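Local coordinates for kappa-carrageenase (Zobellia galactanivorans, PDB 5OCR), which probably hydrolyses kappa-carrageenan, a sulfated galactan of red algal cell walls, through the jellyroll catalytic domain of glycoside hydrolase family 16 modelled here, at residues D29-N34 with M275-V280; E103-G108 with F200-C205; S118-S123 with T134-I139; G89-Y94 with V235-G240. All coordinates share one frame; numbering follows the deposited sequence.

Contact 1 (D29-N34 with M275-V280); sequences DEFNKN and MYVDYV. With MG (magnesium ion), chain F.
Phe31 reaches from the loop 29-34 to Val277 and Val280. Its CB points at the strand, and CG lies anti to the carbonyl carbon (chi1 -61°), which carries the ring toward the backbone of 277-280. At the rim, CD2 is 3.6 Å from Val277 O, and Asp278 O comes in at the edge, near the ring plane. One atom further, CE2 packs 3.8 Å from Val277 CG1; at the tip, CZ lies 4.0 Å from Val280 CG1. On the loop side, Asp29 CB sits over one face near the rim, and Phe31 N donates to Asp29 OD1, an Asx turn. This is where strand 273-285 of the jellyroll turns a corner, at Asp278, and the loop adds a single antiparallel hydrogen-bonded bridge, Asp29 N to Val280 O being 2.8 Å and the return bond similar. Glu30 O and Asp278 O lie 3.1 Å apart because both bind a magnesium ion, at 2.2 and 2.4 Å; Asp278 OD1, Gly66 O and a water are further ligands, and Asp278 OD2 forms a salt bridge with Lys105. The Glu30 side chain lies alongside that of Tyr279, OE1 3.6 Å from Tyr279 CB, while Arg281 salt-bridges OE2.

Contact 2 (E103-G108 with F200-C205); sequences EAKIQG and FHIYGC
Antiparallel strand pairing joins Glu103-Gln107 to Phe200-Cys205, two neighbouring strands in the half of the jellyroll that also holds strand 273-285. Two hydrogen-bonded pairs fasten them, Ala104 with Tyr203 and Ile106 with His201. Tyr203 N donates to Ala104 O over 2.8 Å, almost straight, whereas His201 N comes to Ile106 O from well above the carbonyl plane. That same Ile106 O lies at the edge of the Tyr203 ring; a water 2.8 Å from Ile106 O probably donates to it and is in turn 2.8 Å from Tyr203 OH. The ring crosses Ile106 at about a right angle, its CE2 4.0 Å from Ile106 CB, on the face that packs into the sandwich against Val142 and Leu144 of strand 134-144. Glu103 and Lys105 extend from the other face, flanking Ile202; Glu103 OE2 is hydrogen-bonded to Tyr279 OH and OE1 to Thr12 OG1. At the strand end Gln107 CB stands over the centre of the Phe200 ring, 3.7 Å from the centroid and only 3° off its normal, a CH-pi contact. Gln107, extended (chi1 171°), then crosses the ring to bring OE1 3.2 Å from Phe200 CE1, its amide plane turned 61° from the ring.

Contact 3 (S118-S123 with T134-I139); sequences SFWLYS and TVYSEI
Trp120 and Glu138 meet at a slant: the indole and carboxylate planes are 51° apart, and Glu138 OE2 lies 3.7 Å from Trp120 CE3. Glu138 stretches out fully, CG anti to the backbone N (chi1 175°), to reach there. Its OE1 takes a very short bond, 2.5 Å, from Tyr136 OH, lying in the plane of the Tyr136 ring, probably helping to fix the carboxylate. The tyrosine hydroxyl also rests 3.6 Å from Tyr122 CB and faces the Trp120 edge from within the indole plane. Tyr136 CE1 meets the Tyr122 ring at its edge, in its plane, while Trp120 CH2 sits 3.8 Å above one face of that ring, toward its rim. Ser123 OG accepts from Ser137 N over 2.9 Å at 170°, and Ser123 N gives to Ser137 O; Ser123 thus continues the bonding beyond the Leu121-Ile139 pair, its OG standing in for a backbone acceptor. Glu138 and Ile139 begin a Glu-Ile-Asp sequence matching the start of the GH16 Glu-x-Asp-x-x-Glu signature, consistent with a place in the active-site cleft; a glycerol, probably from the crystallisation liquor, is hydrogen-bonded to Glu138 OE2. The pair forms the hairpin of strands 115-122 and 134-144: Trp120 NE1 bonds Ser238 and Tyr122 OH bonds Lys92 on one side, and a classic beta bulge at Val135 and Tyr136 faces Val167 of strand 159-170 on the other.

Contact 4 (G89-Y94 with V235-G240); sequences GIFKSY and VTLSLG
Ser93 holds OG between its backbone N and carbonyl carbon (chi1 64°), and from there OG accepts from Val235 N at 2.9 Å. The backbone N of Ser93 returns a bond to Val235 O, so one serine answers both polar groups of that valine; Gln95 O also partners its OG. Ile90 instead runs out straight with CG1 anti to the backbone N (chi1 173°), and its CD1 presses against Thr236 CG2 at 3.4 Å, closer than two methyls usually come. Ile90 CG1 lies 3.7 Å from Ser238 CB. Strands 86-97 and 233-241 pair antiparallel here in the GH16 jellyroll, and Phe91 and Leu237 form a hydrogen-bonded pair with two short bonds of 2.7 Å, Phe91 N to Leu237 O and Leu237 N to Phe91 O, both in the carbonyl plane. Their side chains start together, CB to CB 4.2 Å, before the Phe91 ring swings away. Lys92 runs side by side with Thr236 and ends at Asn46 O. Gly89 O takes a weak bond from Leu239 N. Strand 115-122 lies beyond strand 233-241, with Thr236 against Tyr122, while Phe91 packs on Ala68 and Leu70 of strand 67-74 and meets the Trp41 ring edge-to-face.

In the fold
Along the chain the first segments come in the order 29-34, 89-94, 103-108 and 118-123; 134-139 soon completes contact 3, and 200-205, 235-240 and 275-280 then close contacts 2, 4 and 1, like brackets within brackets. Contacts 3 and 4, centres about 12 Å apart, lie on the neighbouring strands 115-122 and 233-241; contacts 1 and 2, about 11 Å apart, lie on the neighbouring strands 273-285 and 100-107. Phe119 and Leu237 pack against Ala104 and Ile106 across the interior, as expected for a jellyroll sandwich. Contacts 1 and 3 are the farthest pair, centres about 22 Å apart, which suggests that the magnesium ion of contact 1 lies away from the probable catalytic cleft.

Contact 1 (D29-N34 with M275-V280)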
# COMPACT_ATOMS: atom_id res chain seq x y z
N ASP A 29 -9.99 -9.46 -8.32
CA ASP A 29 -11.12 -8.71 -8.85
C ASP A 29 -10.63 -8.03 -10.13
O ASP A 29 -9.59 -7.31 -10.09
CB ASP A 29 -11.58 -7.68 -7.79
CG ASP A 29 -13.05 -7.21 -8.00
OD1 ASP A 29 -13.50 -7.06 -9.20
OD2 ASP A 29 -13.70 -6.94 -6.95
N GLU A 30 -11.35 -8.22 -11.23
CA GLU A 30 -11.03 -7.50 -12.53
C GLU A 30 -11.80 -6.19 -12.63
O GLU A 30 -11.63 -5.43 -13.61
CB GLU A 30 -11.42 -8.35 -13.72
CG GLU A 30 -10.75 -9.71 -13.74
CD GLU A 30 -9.24 -9.67 -13.90
OE1 GLU A 30 -8.77 -8.90 -14.80
OE2 GLU A 30 -8.49 -10.50 -13.24
N PHE A 31 -12.63 -5.92 -11.61
CA PHE A 31 -13.36 -4.61 -11.56
C PHE A 31 -14.22 -4.35 -12.78
O PHE A 31 -14.42 -3.20 -13.18
CB PHE A 31 -12.41 -3.45 -11.32
CG PHE A 31 -11.68 -3.57 -9.97
CD1 PHE A 31 -12.40 -3.70 -8.78
CD2 PHE A 31 -10.27 -3.69 -9.95
CE1 PHE A 31 -11.72 -3.85 -7.57
CE2 PHE A 31 -9.60 -3.89 -8.71
CZ PHE A 31 -10.33 -3.99 -7.55
N ASN A 32 -14.74 -5.44 -13.33
CA ASN A 32 -15.65 -5.32 -14.49
C ASN A 32 -17.04 -4.91 -14.06
O ASN A 32 -17.77 -4.43 -14.90
CB ASN A 32 -15.65 -6.66 -15.15
CG ASN A 32 -14.45 -6.78 -16.08
OD1 ASN A 32 -13.90 -5.74 -16.56
ND2 ASN A 32 -14.06 -7.97 -16.34
N LYS A 33 -17.36 -5.01 -12.76
CA LYS A 33 -18.66 -4.57 -12.25
C LYS A 33 -18.62 -3.17 -11.68
O LYS A 33 -17.75 -2.87 -10.85
CB LYS A 33 -19.20 -5.44 -11.16
CG LYS A 33 -19.03 -6.91 -11.35
CD LYS A 33 -19.57 -7.35 -12.68
CE LYS A 33 -20.97 -7.89 -12.48
NZ LYS A 33 -20.90 -9.35 -12.75
N ASN A 34 -19.56 -2.33 -12.07
CA ASN A 34 -19.54 -1.03 -11.45
C ASN A 34 -19.93 -1.03 -9.96
O ASN A 34 -19.41 -0.15 -9.23
CB ASN A 34 -20.36 -0.01 -12.22
CG ASN A 34 -19.90 0.12 -13.65
OD1 ASN A 34 -18.71 0.34 -13.95
ND2 ASN A 34 -20.88 0.02 -14.56
N MET A 275 -5.94 7.49 -7.72
CA MET A 275 -5.25 6.32 -8.33
C MET A 275 -6.25 5.42 -9.03
O MET A 275 -7.44 5.45 -8.71
CB MET A 275 -4.41 5.48 -7.31
CG MET A 275 -5.33 4.87 -6.23
SD MET A 275 -4.39 3.99 -4.97
CE MET A 275 -3.90 2.51 -5.84
N TYR A 276 -5.77 4.58 -9.94
CA TYR A 276 -6.66 3.69 -10.71
C TYR A 276 -6.12 2.28 -10.69
O TYR A 276 -4.86 2.05 -10.82
CB TYR A 276 -6.67 4.17 -12.20
CG TYR A 276 -7.21 5.55 -12.29
CD1 TYR A 276 -8.60 5.75 -12.41
CD2 TYR A 276 -6.36 6.67 -12.24
CE1 TYR A 276 -9.12 7.08 -12.47
CE2 TYR A 276 -6.88 8.00 -12.28
CZ TYR A 276 -8.25 8.15 -12.40
OH TYR A 276 -8.74 9.42 -12.50
N VAL A 277 -7.00 1.31 -10.58
CA VAL A 277 -6.57 -0.07 -10.54
C VAL A 277 -7.39 -0.86 -11.60
O VAL A 277 -8.64 -0.91 -11.51
CB VAL A 277 -6.83 -0.67 -9.15
CG1 VAL A 277 -6.31 -2.11 -9.11
CG2 VAL A 277 -6.21 0.14 -7.98
N ASP A 278 -6.69 -1.52 -12.53
CA ASP A 278 -7.37 -2.33 -13.52
C ASP A 278 -7.67 -3.69 -12.96
O ASP A 278 -8.74 -4.24 -13.24
CB ASP A 278 -6.44 -2.40 -14.78
CG ASP A 278 -7.13 -3.05 -16.03
OD1 ASP A 278 -8.35 -3.17 -16.07
OD2 ASP A 278 -6.39 -3.52 -16.89
N TYR A 279 -6.80 -4.29 -12.17
CA TYR A 279 -7.17 -5.59 -11.53
C TYR A 279 -6.28 -5.79 -10.31
O TYR A 279 -5.22 -5.14 -10.16
CB TYR A 279 -7.01 -6.77 -12.52
CG TYR A 279 -5.58 -7.09 -12.94
CD1 TYR A 279 -4.61 -7.61 -12.05
CD2 TYR A 279 -5.21 -6.87 -14.26
CE1 TYR A 279 -3.32 -7.91 -12.49
CE2 TYR A 279 -3.92 -7.13 -14.70
CZ TYR A 279 -2.98 -7.67 -13.81
OH TYR A 279 -1.70 -7.98 -14.23
N VAL A 280 -6.75 -6.71 -9.46
CA VAL A 280 -5.92 -7.29 -8.42
C VAL A 280 -6.11 -8.76 -8.51
O VAL A 280 -7.27 -9.27 -8.68
CB VAL A 280 -6.21 -6.72 -7.03
CG1 VAL A 280 -7.72 -6.89 -6.65
CG2 VAL A 280 -5.28 -7.41 -5.99
MG MG F . -10.32 -4.31 -15.03
O HOH W 1 -9.14 -6.47 -15.91
O HOH W 2 -11.58 -5.09 -16.93

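Contact 2 (E103-G108 with F200-C205)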
# COMPACT_ATOMS: atom_id res chain seq x y z
N GLU A 103 -0.69 -9.55 -7.21
CA GLU A 103 -0.37 -8.66 -8.33
C GLU A 103 -1.48 -7.67 -8.54
O GLU A 103 -2.67 -8.08 -8.38
CB GLU A 103 -0.28 -9.60 -9.58
CG GLU A 103 0.25 -8.82 -10.83
CD GLU A 103 0.42 -9.75 -12.05
OE1 GLU A 103 1.44 -10.49 -12.06
OE2 GLU A 103 -0.46 -9.72 -12.95
N ALA A 104 -1.14 -6.42 -8.88
CA ALA A 104 -2.12 -5.43 -9.23
C ALA A 104 -1.61 -4.59 -10.34
O ALA A 104 -0.39 -4.38 -10.49
CB ALA A 104 -2.42 -4.60 -7.95
N LYS A 105 -2.53 -4.20 -11.19
CA LYS A 105 -2.19 -3.27 -12.31
C LYS A 105 -2.73 -1.88 -11.97
O LYS A 105 -3.96 -1.66 -11.76
CB LYS A 105 -2.72 -3.85 -13.66
CG LYS A 105 -2.58 -2.88 -14.89
CD LYS A 105 -3.11 -3.69 -16.08
CE LYS A 105 -3.26 -2.81 -17.28
NZ LYS A 105 -3.97 -3.72 -18.22
N ILE A 106 -1.79 -0.96 -11.79
CA ILE A 106 -2.10 0.33 -11.14
C ILE A 106 -1.55 1.51 -11.90
O ILE A 106 -0.38 1.47 -12.41
CB ILE A 106 -1.47 0.33 -9.69
CG1 ILE A 106 -2.11 -0.75 -8.76
CG2 ILE A 106 -1.55 1.81 -9.07
CD1 ILE A 106 -1.24 -1.01 -7.51
N GLN A 107 -2.36 2.58 -11.98
CA GLN A 107 -1.78 3.83 -12.42
C GLN A 107 -1.85 4.84 -11.28
O GLN A 107 -2.84 4.87 -10.54
CB GLN A 107 -2.67 4.37 -13.58
CG GLN A 107 -2.31 5.82 -14.01
CD GLN A 107 -2.98 6.22 -15.33
OE1 GLN A 107 -3.13 5.41 -16.29
NE2 GLN A 107 -3.48 7.45 -15.35
N GLY A 108 -0.81 5.64 -11.15
CA GLY A 108 -0.70 6.59 -10.03
C GLY A 108 -1.56 7.82 -10.24
O GLY A 108 -2.47 7.86 -11.06
N PHE A 200 -0.61 2.68 -16.63
CA PHE A 200 -0.77 1.49 -15.73
C PHE A 200 0.45 0.64 -15.83
O PHE A 200 0.92 0.36 -16.96
CB PHE A 200 -1.99 0.60 -16.21
CG PHE A 200 -3.31 1.22 -15.84
CD1 PHE A 200 -3.91 2.20 -16.70
CD2 PHE A 200 -3.97 0.86 -14.67
CE1 PHE A 200 -5.11 2.84 -16.39
CE2 PHE A 200 -5.21 1.51 -14.32
CZ PHE A 200 -5.80 2.47 -15.22
N HIS A 201 0.88 0.09 -14.71
CA HIS A 201 1.93 -0.93 -14.71
C HIS A 201 1.60 -2.01 -13.76
O HIS A 201 0.68 -1.89 -12.94
CB HIS A 201 3.28 -0.27 -14.27
CG HIS A 201 3.69 0.80 -15.26
ND1 HIS A 201 4.48 0.52 -16.34
CD2 HIS A 201 3.34 2.13 -15.33
CE1 HIS A 201 4.62 1.64 -17.06
NE2 HIS A 201 3.93 2.64 -16.42
N ILE A 202 2.38 -3.10 -13.80
CA ILE A 202 2.05 -4.32 -13.06
C ILE A 202 2.98 -4.45 -11.91
O ILE A 202 4.23 -4.48 -12.13
CB ILE A 202 2.24 -5.58 -13.96
CG1 ILE A 202 1.50 -5.43 -15.29
CG2 ILE A 202 1.82 -6.86 -13.22
CD1 ILE A 202 0.02 -5.23 -15.21
N TYR A 203 2.41 -4.54 -10.71
CA TYR A 203 3.21 -4.61 -9.49
C TYR A 203 2.94 -5.94 -8.85
O TYR A 203 1.77 -6.25 -8.53
CB TYR A 203 2.88 -3.40 -8.56
CG TYR A 203 3.15 -2.07 -9.21
CD1 TYR A 203 4.48 -1.55 -9.26
CD2 TYR A 203 2.11 -1.39 -9.90
CE1 TYR A 203 4.69 -0.35 -9.84
CE2 TYR A 203 2.36 -0.17 -10.56
CZ TYR A 203 3.69 0.30 -10.51
OH TYR A 203 4.05 1.48 -11.07
N GLY A 204 3.99 -6.76 -8.66
CA GLY A 204 3.77 -8.17 -8.17
C GLY A 204 4.65 -8.48 -7.03
O GLY A 204 5.74 -7.90 -6.89
N CYS A 205 4.25 -9.46 -6.24
CA CYS A 205 5.09 -9.92 -5.12
C CYS A 205 4.86 -11.41 -4.92
O CYS A 205 3.65 -11.84 -4.72
CB CYS A 205 4.70 -9.23 -3.84
SG CYS A 205 5.85 -9.45 -2.47
O HOH W 3 1.96 2.91 -12.24

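Contact 3 (S118-S123 with T134-I139)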
# COMPACT_ATOMS: atom_id res chain seq x y z
N SER A 118 -0.75 2.79 -3.27
CA SER A 118 -0.04 1.67 -2.61
C SER A 118 -0.77 0.37 -2.82
O SER A 118 -2.04 0.33 -2.95
CB SER A 118 0.19 1.94 -1.11
OG SER A 118 -1.02 1.85 -0.38
N PHE A 119 0.01 -0.71 -2.96
CA PHE A 119 -0.57 -2.08 -2.94
C PHE A 119 0.23 -2.79 -1.85
O PHE A 119 1.48 -2.79 -1.87
CB PHE A 119 -0.26 -2.71 -4.33
CG PHE A 119 -0.65 -4.16 -4.46
CD1 PHE A 119 -1.86 -4.69 -3.85
CD2 PHE A 119 0.07 -4.99 -5.36
CE1 PHE A 119 -2.20 -6.03 -4.10
CE2 PHE A 119 -0.31 -6.31 -5.58
CZ PHE A 119 -1.45 -6.84 -4.94
N TRP A 120 -0.45 -3.41 -0.87
CA TRP A 120 0.30 -3.87 0.30
C TRP A 120 -0.50 -4.89 1.06
O TRP A 120 -1.72 -5.01 0.86
CB TRP A 120 0.72 -2.67 1.19
CG TRP A 120 -0.40 -1.76 1.66
CD1 TRP A 120 -1.28 -0.97 0.88
CD2 TRP A 120 -0.77 -1.53 3.05
NE1 TRP A 120 -2.12 -0.27 1.69
CE2 TRP A 120 -1.89 -0.60 3.02
CE3 TRP A 120 -0.27 -1.95 4.28
CZ2 TRP A 120 -2.47 -0.09 4.22
CZ3 TRP A 120 -0.92 -1.52 5.49
CH2 TRP A 120 -1.97 -0.59 5.47
N LEU A 121 0.20 -5.67 1.87
CA LEU A 121 -0.41 -6.81 2.62
C LEU A 121 -0.13 -6.50 4.08
O LEU A 121 0.98 -6.13 4.41
CB LEU A 121 0.24 -8.17 2.22
CG LEU A 121 0.60 -8.26 0.70
CD1 LEU A 121 1.42 -9.52 0.41
CD2 LEU A 121 -0.68 -8.27 -0.13
N TYR A 122 -1.11 -6.64 5.01
CA TYR A 122 -0.77 -6.35 6.39
C TYR A 122 -1.64 -7.19 7.31
O TYR A 122 -2.76 -7.59 6.94
CB TYR A 122 -0.87 -4.86 6.77
CG TYR A 122 -2.26 -4.32 6.97
CD1 TYR A 122 -3.14 -4.15 5.88
CD2 TYR A 122 -2.66 -3.94 8.22
CE1 TYR A 122 -4.42 -3.62 6.05
CE2 TYR A 122 -3.91 -3.39 8.42
CZ TYR A 122 -4.79 -3.25 7.34
OH TYR A 122 -6.04 -2.73 7.61
N SER A 123 -1.06 -7.50 8.49
CA SER A 123 -1.82 -8.29 9.51
C SER A 123 -2.42 -7.48 10.59
O SER A 123 -2.24 -6.28 10.67
CB SER A 123 -0.90 -9.22 10.28
OG SER A 123 0.13 -8.51 10.97
N THR A 134 6.69 -12.50 15.98
CA THR A 134 6.14 -11.34 15.21
C THR A 134 4.80 -10.95 15.73
O THR A 134 3.94 -11.80 15.83
CB THR A 134 5.99 -11.79 13.74
OG1 THR A 134 7.28 -12.14 13.23
CG2 THR A 134 5.42 -10.63 12.84
N VAL A 135 4.64 -9.68 16.08
CA VAL A 135 3.37 -9.06 16.51
C VAL A 135 2.60 -8.61 15.27
O VAL A 135 1.39 -8.71 15.23
CB VAL A 135 3.78 -7.85 17.39
CG1 VAL A 135 2.61 -6.89 17.70
CG2 VAL A 135 4.42 -8.39 18.68
N TYR A 136 3.32 -8.06 14.28
CA TYR A 136 2.65 -7.41 13.15
C TYR A 136 3.54 -7.62 11.94
O TYR A 136 4.77 -7.48 12.05
CB TYR A 136 2.56 -5.92 13.45
CG TYR A 136 2.13 -5.06 12.21
CD1 TYR A 136 0.81 -5.02 11.83
CD2 TYR A 136 3.08 -4.34 11.46
CE1 TYR A 136 0.38 -4.20 10.74
CE2 TYR A 136 2.68 -3.50 10.41
CZ TYR A 136 1.35 -3.51 10.00
OH TYR A 136 0.93 -2.68 8.92
N SER A 137 2.94 -7.97 10.80
CA SER A 137 3.68 -8.22 9.53
C SER A 137 3.10 -7.31 8.43
O SER A 137 1.82 -7.35 8.25
CB SER A 137 3.41 -9.68 9.09
OG SER A 137 4.21 -10.55 9.84
N GLU A 138 3.95 -6.60 7.67
CA GLU A 138 3.44 -5.78 6.59
C GLU A 138 4.43 -5.96 5.42
O GLU A 138 5.60 -5.78 5.62
CB GLU A 138 3.42 -4.33 6.99
CG GLU A 138 3.01 -3.44 5.81
CD GLU A 138 2.95 -1.97 6.21
OE1 GLU A 138 2.65 -1.71 7.42
OE2 GLU A 138 3.16 -1.08 5.33
N ILE A 139 3.92 -6.30 4.25
CA ILE A 139 4.70 -6.31 3.01
C ILE A 139 4.12 -5.24 2.05
O ILE A 139 2.95 -5.34 1.59
CB ILE A 139 4.56 -7.73 2.32
CG1 ILE A 139 5.08 -8.83 3.27
CG2 ILE A 139 5.34 -7.64 0.96
CD1 ILE A 139 4.97 -10.23 2.66

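Contact 4 (G89-Y94 with V235-G240)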
# COMPACT_ATOMS: atom_id res chain seq x y z
N GLY A 89 -9.75 6.43 -0.13
CA GLY A 89 -10.47 5.18 -0.48
C GLY A 89 -9.54 3.98 -0.41
O GLY A 89 -8.32 4.14 -0.56
N ILE A 90 -10.09 2.78 -0.18
CA ILE A 90 -9.25 1.61 0.12
C ILE A 90 -10.00 0.34 -0.23
O ILE A 90 -11.17 0.26 0.08
CB ILE A 90 -8.75 1.58 1.57
CG1 ILE A 90 -8.02 0.24 1.89
CG2 ILE A 90 -9.91 1.81 2.58
CD1 ILE A 90 -7.20 0.30 3.20
N PHE A 91 -9.34 -0.58 -0.95
CA PHE A 91 -9.82 -1.94 -1.06
C PHE A 91 -9.02 -2.81 -0.13
O PHE A 91 -7.78 -2.93 -0.29
CB PHE A 91 -9.61 -2.50 -2.48
CG PHE A 91 -10.54 -1.94 -3.49
CD1 PHE A 91 -11.85 -2.40 -3.57
CD2 PHE A 91 -10.11 -1.00 -4.39
CE1 PHE A 91 -12.74 -1.87 -4.54
CE2 PHE A 91 -10.98 -0.52 -5.37
CZ PHE A 91 -12.31 -0.95 -5.43
N LYS A 92 -9.67 -3.35 0.90
CA LYS A 92 -9.02 -4.29 1.89
C LYS A 92 -9.76 -5.60 1.85
O LYS A 92 -10.98 -5.65 2.13
CB LYS A 92 -9.02 -3.70 3.27
CG LYS A 92 -8.29 -4.68 4.24
CD LYS A 92 -8.46 -4.14 5.69
CE LYS A 92 -7.86 -5.25 6.58
NZ LYS A 92 -8.03 -4.78 8.02
N SER A 93 -9.08 -6.69 1.48
CA SER A 93 -9.81 -7.97 1.42
C SER A 93 -10.29 -8.42 2.83
O SER A 93 -9.54 -8.34 3.84
CB SER A 93 -9.01 -9.08 0.76
OG SER A 93 -7.83 -9.39 1.52
N TYR A 94 -11.49 -9.00 2.89
CA TYR A 94 -11.80 -9.70 4.14
C TYR A 94 -10.88 -10.91 4.33
O TYR A 94 -10.48 -11.23 5.48
CB TYR A 94 -13.26 -10.15 4.18
CG TYR A 94 -14.15 -9.04 4.60
CD1 TYR A 94 -14.36 -8.76 5.92
CD2 TYR A 94 -14.81 -8.28 3.64
CE1 TYR A 94 -15.20 -7.71 6.28
CE2 TYR A 94 -15.63 -7.25 3.98
CZ TYR A 94 -15.81 -6.95 5.30
OH TYR A 94 -16.59 -5.91 5.63
N VAL A 235 -5.20 -8.30 1.90
CA VAL A 235 -4.68 -7.78 0.57
C VAL A 235 -5.25 -6.38 0.37
O VAL A 235 -6.46 -6.20 0.43
CB VAL A 235 -5.07 -8.68 -0.63
CG1 VAL A 235 -4.59 -8.04 -1.99
CG2 VAL A 235 -4.48 -10.07 -0.39
N THR A 236 -4.38 -5.36 0.17
CA THR A 236 -4.83 -3.93 0.34
C THR A 236 -4.43 -3.07 -0.82
O THR A 236 -3.27 -3.12 -1.19
CB THR A 236 -4.33 -3.35 1.66
OG1 THR A 236 -4.65 -4.32 2.72
CG2 THR A 236 -5.09 -1.99 1.96
N LEU A 237 -5.37 -2.31 -1.39
CA LEU A 237 -5.00 -1.22 -2.34
C LEU A 237 -5.53 0.07 -1.72
O LEU A 237 -6.75 0.16 -1.38
CB LEU A 237 -5.72 -1.48 -3.65
CG LEU A 237 -5.34 -2.72 -4.46
CD1 LEU A 237 -6.54 -3.21 -5.31
CD2 LEU A 237 -4.13 -2.38 -5.29
N SER A 238 -4.66 1.07 -1.55
CA SER A 238 -5.18 2.30 -0.93
C SER A 238 -4.38 3.51 -1.43
O SER A 238 -3.24 3.38 -1.89
CB SER A 238 -5.10 2.14 0.55
OG SER A 238 -3.73 2.00 0.98
N LEU A 239 -4.99 4.69 -1.24
CA LEU A 239 -4.34 5.95 -1.63
C LEU A 239 -4.00 6.72 -0.32
O LEU A 239 -4.91 7.18 0.40
CB LEU A 239 -5.24 6.77 -2.62
CG LEU A 239 -4.60 8.06 -3.09
CD1 LEU A 239 -3.30 7.83 -3.90
CD2 LEU A 239 -5.65 8.77 -3.98
N GLY A 240 -2.72 6.79 0.01
CA GLY A 240 -2.27 7.41 1.25
C GLY A 240 -2.01 8.88 1.09
O GLY A 240 -1.88 9.36 -0.06